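Cytochrome c7 (Geobacter sulfurreducens, PDB 3H34) binds heme c covalently and probably carries electrons through its multiheme core during iron(III) respiration. Local coordinates at residues K18-F23 against G52-R57. Residues are numbered along the deposited sequence; the frame is centred on the assembly and turned at random.
Sequences KRHSEF and GCHEVR. With HEM (protoporphyrin IX containing Fe), chain C.
His20 and His54 point their NE2 edges at one iron from the two sides of the heme plane, His20 NE2 at 2.0 Å from heme FE and His54 NE2 likewise at 2.0 Å from FE. Imidazole suits both places, since one nitrogen can bind the metal while the other is held by the protein: His20 ND1 bonds to the carbonyl of Thr16 and His54 ND1 to that of Pro61. These bonds fix how each ring is turned about its iron bond and would probably make both imidazoles stronger ligands.

One covalent tie of the heme comes from the helix of His54. Cysteine is needed here because its sulfur can form a thioether with a vinyl-derived carbon: Cys53 SG, carried off the helix opposite the backbone N (chi1 177°), joins heme CAC at 1.8 Å.

Polar contacts hold the rim. The straight side chain of Arg19 carries its guanidinium to both propionates, where NH2 donates to heme O2D at 2.7 Å. Arg19 NH1 bonds to the same O2D and, weakly, to heme O1A. The positive guanidinium probably offsets the negative charge of the propionates. Arg57 is long enough to reach past the heme edge, and its NH1 donates to Phe23 O at 2.8 Å, the oxygen lying in the guanidinium plane but the donor standing 48° out of the carbonyl plane.

Flat groups add to the contact. The Phe23 ring, flat and apolar, lays one face on the propionate methylene CBD, and its CE1 lies over one face of the Arg19 guanidinium, toward the rim, while the Arg57 guanidinium sits face-on over CAC.

This is the bis-histidine, thioether-linked heme site of class III cytochromes c.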
loop_
_atom_site.group_PDB
_atom_site.type_symbol
_atom_site.label_atom_id
_atom_site.label_comp_id
_atom_site.label_asym_id
_atom_site.label_seq_id
_atom_site.Cartn_x
_atom_site.Cartn_y
_atom_site.Cartn_z
ATOM N N LYS A 18 -3.972 9.009 2.285
ATOM C CA LYS A 18 -5.067 9.901 1.921
ATOM C C LYS A 18 -5.156 10.070 0.406
ATOM O O LYS A 18 -6.236 9.954 -0.174
ATOM C CB LYS A 18 -4.879 11.269 2.592
ATOM C CG LYS A 18 -5.992 12.277 2.312
ATOM C CD LYS A 18 -7.340 11.771 2.811
ATOM C CE LYS A 18 -8.420 12.839 2.695
ATOM N NZ LYS A 18 -8.580 13.337 1.302
ATOM N N ARG A 19 -4.021 10.333 -0.233
ATOM C CA ARG A 19 -4.011 10.516 -1.681
ATOM C C ARG A 19 -4.619 9.312 -2.395
ATOM O O ARG A 19 -5.341 9.467 -3.384
ATOM C CB ARG A 19 -2.584 10.752 -2.184
ATOM C CG ARG A 19 -2.502 11.035 -3.685
ATOM C CD ARG A 19 -1.140 11.586 -4.082
ATOM N NE ARG A 19 -1.093 11.972 -5.491
ATOM C CZ ARG A 19 -0.905 11.127 -6.499
ATOM N NH1 ARG A 19 -0.739 9.833 -6.264
ATOM N NH2 ARG A 19 -0.886 11.576 -7.749
ATOM N N HIS A 20 -4.336 8.111 -1.900
ATOM C CA HIS A 20 -4.874 6.909 -2.529
ATOM C C HIS A 20 -6.397 6.868 -2.579
ATOM O O HIS A 20 -6.966 6.204 -3.438
ATOM C CB HIS A 20 -4.341 5.651 -1.841
ATOM C CG HIS A 20 -3.065 5.141 -2.434
ATOM N ND1 HIS A 20 -1.855 5.791 -2.344
ATOM C CD2 HIS A 20 -2.831 4.031 -3.178
ATOM C CE1 HIS A 20 -0.949 5.070 -3.028
ATOM N NE2 HIS A 20 -1.497 3.990 -3.553
ATOM N N SER A 21 -7.063 7.569 -1.666
ATOM C CA SER A 21 -8.520 7.580 -1.683
ATOM C C SER A 21 -9.060 8.368 -2.869
ATOM O O SER A 21 -10.256 8.341 -3.148
ATOM C CB SER A 21 -9.076 8.148 -0.377
ATOM O OG SER A 21 -9.045 7.157 0.632
ATOM N N GLU A 22 -8.174 9.068 -3.569
ATOM C CA GLU A 22 -8.584 9.831 -4.741
ATOM C C GLU A 22 -8.636 8.884 -5.937
ATOM O O GLU A 22 -9.229 9.202 -6.969
ATOM C CB GLU A 22 -7.589 10.960 -5.030
ATOM N N PHE A 23 -8.025 7.712 -5.773
ATOM C CA PHE A 23 -7.949 6.700 -6.825
ATOM C C PHE A 23 -8.705 5.418 -6.484
ATOM O O PHE A 23 -9.122 4.674 -7.378
ATOM C CB PHE A 23 -6.478 6.346 -7.081
ATOM C CG PHE A 23 -5.660 7.489 -7.603
ATOM C CD1 PHE A 23 -5.020 8.360 -6.727
ATOM C CD2 PHE A 23 -5.549 7.714 -8.972
ATOM C CE1 PHE A 23 -4.278 9.446 -7.209
ATOM C CE2 PHE A 23 -4.811 8.793 -9.464
ATOM C CZ PHE A 23 -4.175 9.660 -8.583
ATOM N N GLY A 52 -0.218 -5.721 -6.363
ATOM C CA GLY A 52 -1.281 -6.279 -7.181
ATOM C C GLY A 52 -2.152 -5.240 -7.865
ATOM O O GLY A 52 -2.402 -5.324 -9.069
ATOM N N CYS A 53 -2.627 -4.257 -7.111
ATOM C CA CYS A 53 -3.471 -3.234 -7.715
ATOM C C CYS A 53 -2.706 -2.436 -8.757
ATOM O O CYS A 53 -3.232 -2.130 -9.829
ATOM C CB CYS A 53 -4.020 -2.283 -6.659
ATOM S SG CYS A 53 -4.998 -0.936 -7.397
ATOM N N HIS A 54 -1.464 -2.091 -8.439
ATOM C CA HIS A 54 -0.634 -1.332 -9.368
ATOM C C HIS A 54 -0.494 -2.102 -10.672
ATOM O O HIS A 54 -0.519 -1.520 -11.758
ATOM C CB HIS A 54 0.751 -1.092 -8.765
ATOM C CG HIS A 54 0.739 -0.198 -7.567
ATOM N ND1 HIS A 54 1.838 0.038 -6.771
ATOM C CD2 HIS A 54 -0.265 0.545 -7.036
ATOM C CE1 HIS A 54 1.470 0.895 -5.806
ATOM N NE2 HIS A 54 0.201 1.236 -5.924
ATOM N N GLU A 55 -0.349 -3.418 -10.560
ATOM C CA GLU A 55 -0.197 -4.264 -11.737
ATOM C C GLU A 55 -1.447 -4.266 -12.617
ATOM O O GLU A 55 -1.358 -4.080 -13.832
ATOM C CB GLU A 55 0.138 -5.697 -11.314
ATOM C CG GLU A 55 0.460 -6.620 -12.473
ATOM C CD GLU A 55 1.599 -6.098 -13.325
ATOM O OE1 GLU A 55 2.681 -5.822 -12.767
ATOM O OE2 GLU A 55 1.413 -5.965 -14.553
ATOM N N VAL A 56 -2.610 -4.466 -12.007
ATOM C CA VAL A 56 -3.858 -4.512 -12.760
ATOM C C VAL A 56 -4.245 -3.167 -13.367
ATOM O O VAL A 56 -4.776 -3.113 -14.478
ATOM C CB VAL A 56 -5.031 -5.014 -11.885
ATOM C CG1 VAL A 56 -5.280 -4.055 -10.741
ATOM C CG2 VAL A 56 -6.291 -5.162 -12.732
ATOM N N ARG A 57 -3.975 -2.084 -12.647
ATOM C CA ARG A 57 -4.329 -0.758 -13.140
ATOM C C ARG A 57 -3.282 -0.127 -14.049
ATOM O O ARG A 57 -3.573 0.830 -14.763
ATOM C CB ARG A 57 -4.634 0.172 -11.965
ATOM C CG ARG A 57 -5.818 -0.290 -11.144
ATOM C CD ARG A 57 -6.417 0.837 -10.334
ATOM N NE ARG A 57 -7.555 0.373 -9.545
ATOM C CZ ARG A 57 -8.286 1.153 -8.756
ATOM N NH1 ARG A 57 -8.000 2.443 -8.651
ATOM N NH2 ARG A 57 -9.299 0.639 -8.071
HETATM C CHA HEM C . 0.458 5.083 -6.764
HETATM C CHB HEM C . 2.316 2.751 -2.923
HETATM C CHC HEM C . -1.848 0.274 -2.531
HETATM C CHD HEM C . -3.462 2.246 -6.659
HETATM C C1A HEM C . 1.287 4.714 -5.698
HETATM C C2A HEM C . 2.614 5.268 -5.458
HETATM C C3A HEM C . 3.152 4.548 -4.443
HETATM C C4A HEM C . 2.148 3.622 -3.995
HETATM C CMA HEM C . 4.587 4.597 -3.940
HETATM C CAA HEM C . 3.269 6.464 -6.157
HETATM C CBA HEM C . 2.414 7.719 -6.051
HETATM C CGA HEM C . 2.198 8.155 -4.614
HETATM O O1A HEM C . 1.192 8.842 -4.346
HETATM O O2A HEM C . 3.044 7.820 -3.760
HETATM C C1B HEM C . 1.318 1.878 -2.466
HETATM C C2B HEM C . 1.437 1.017 -1.312
HETATM C C3B HEM C . 0.258 0.376 -1.178
HETATM C C4B HEM C . -0.593 0.814 -2.265
HETATM C CMB HEM C . 2.653 0.845 -0.403
HETATM C CAB HEM C . -0.125 -0.656 -0.124
HETATM C CBB HEM C . 0.000 -0.197 1.321
HETATM C C1C HEM C . -2.619 0.567 -3.649
HETATM C C2C HEM C . -3.870 -0.106 -3.964
HETATM C C3C HEM C . -4.329 0.428 -5.138
HETATM C C4C HEM C . -3.349 1.431 -5.533
HETATM C CMC HEM C . -4.501 -1.255 -3.179
HETATM C CAC HEM C . -5.568 0.039 -5.969
HETATM C CBC HEM C . -6.784 -0.549 -5.271
HETATM C C1D HEM C . -2.527 3.213 -7.021
HETATM C C2D HEM C . -2.645 4.057 -8.187
HETATM C C3D HEM C . -1.556 4.844 -8.221
HETATM C C4D HEM C . -0.755 4.497 -7.061
HETATM C CMD HEM C . -3.786 4.083 -9.192
HETATM C CAD HEM C . -1.226 5.905 -9.258
HETATM C CBD HEM C . -1.605 7.290 -8.759
HETATM C CGD HEM C . -1.105 8.391 -9.669
HETATM O O1D HEM C . -1.415 8.352 -10.876
HETATM O O2D HEM C . -0.402 9.296 -9.175
HETATM N NA HEM C . 0.996 3.707 -4.789
HETATM N NB HEM C . 0.059 1.737 -3.061
HETATM N NC HEM C . -2.280 1.486 -4.632
HETATM N ND HEM C . -1.343 3.482 -6.335
HETATM FE FE HEM C . -0.650 2.599 -4.713
#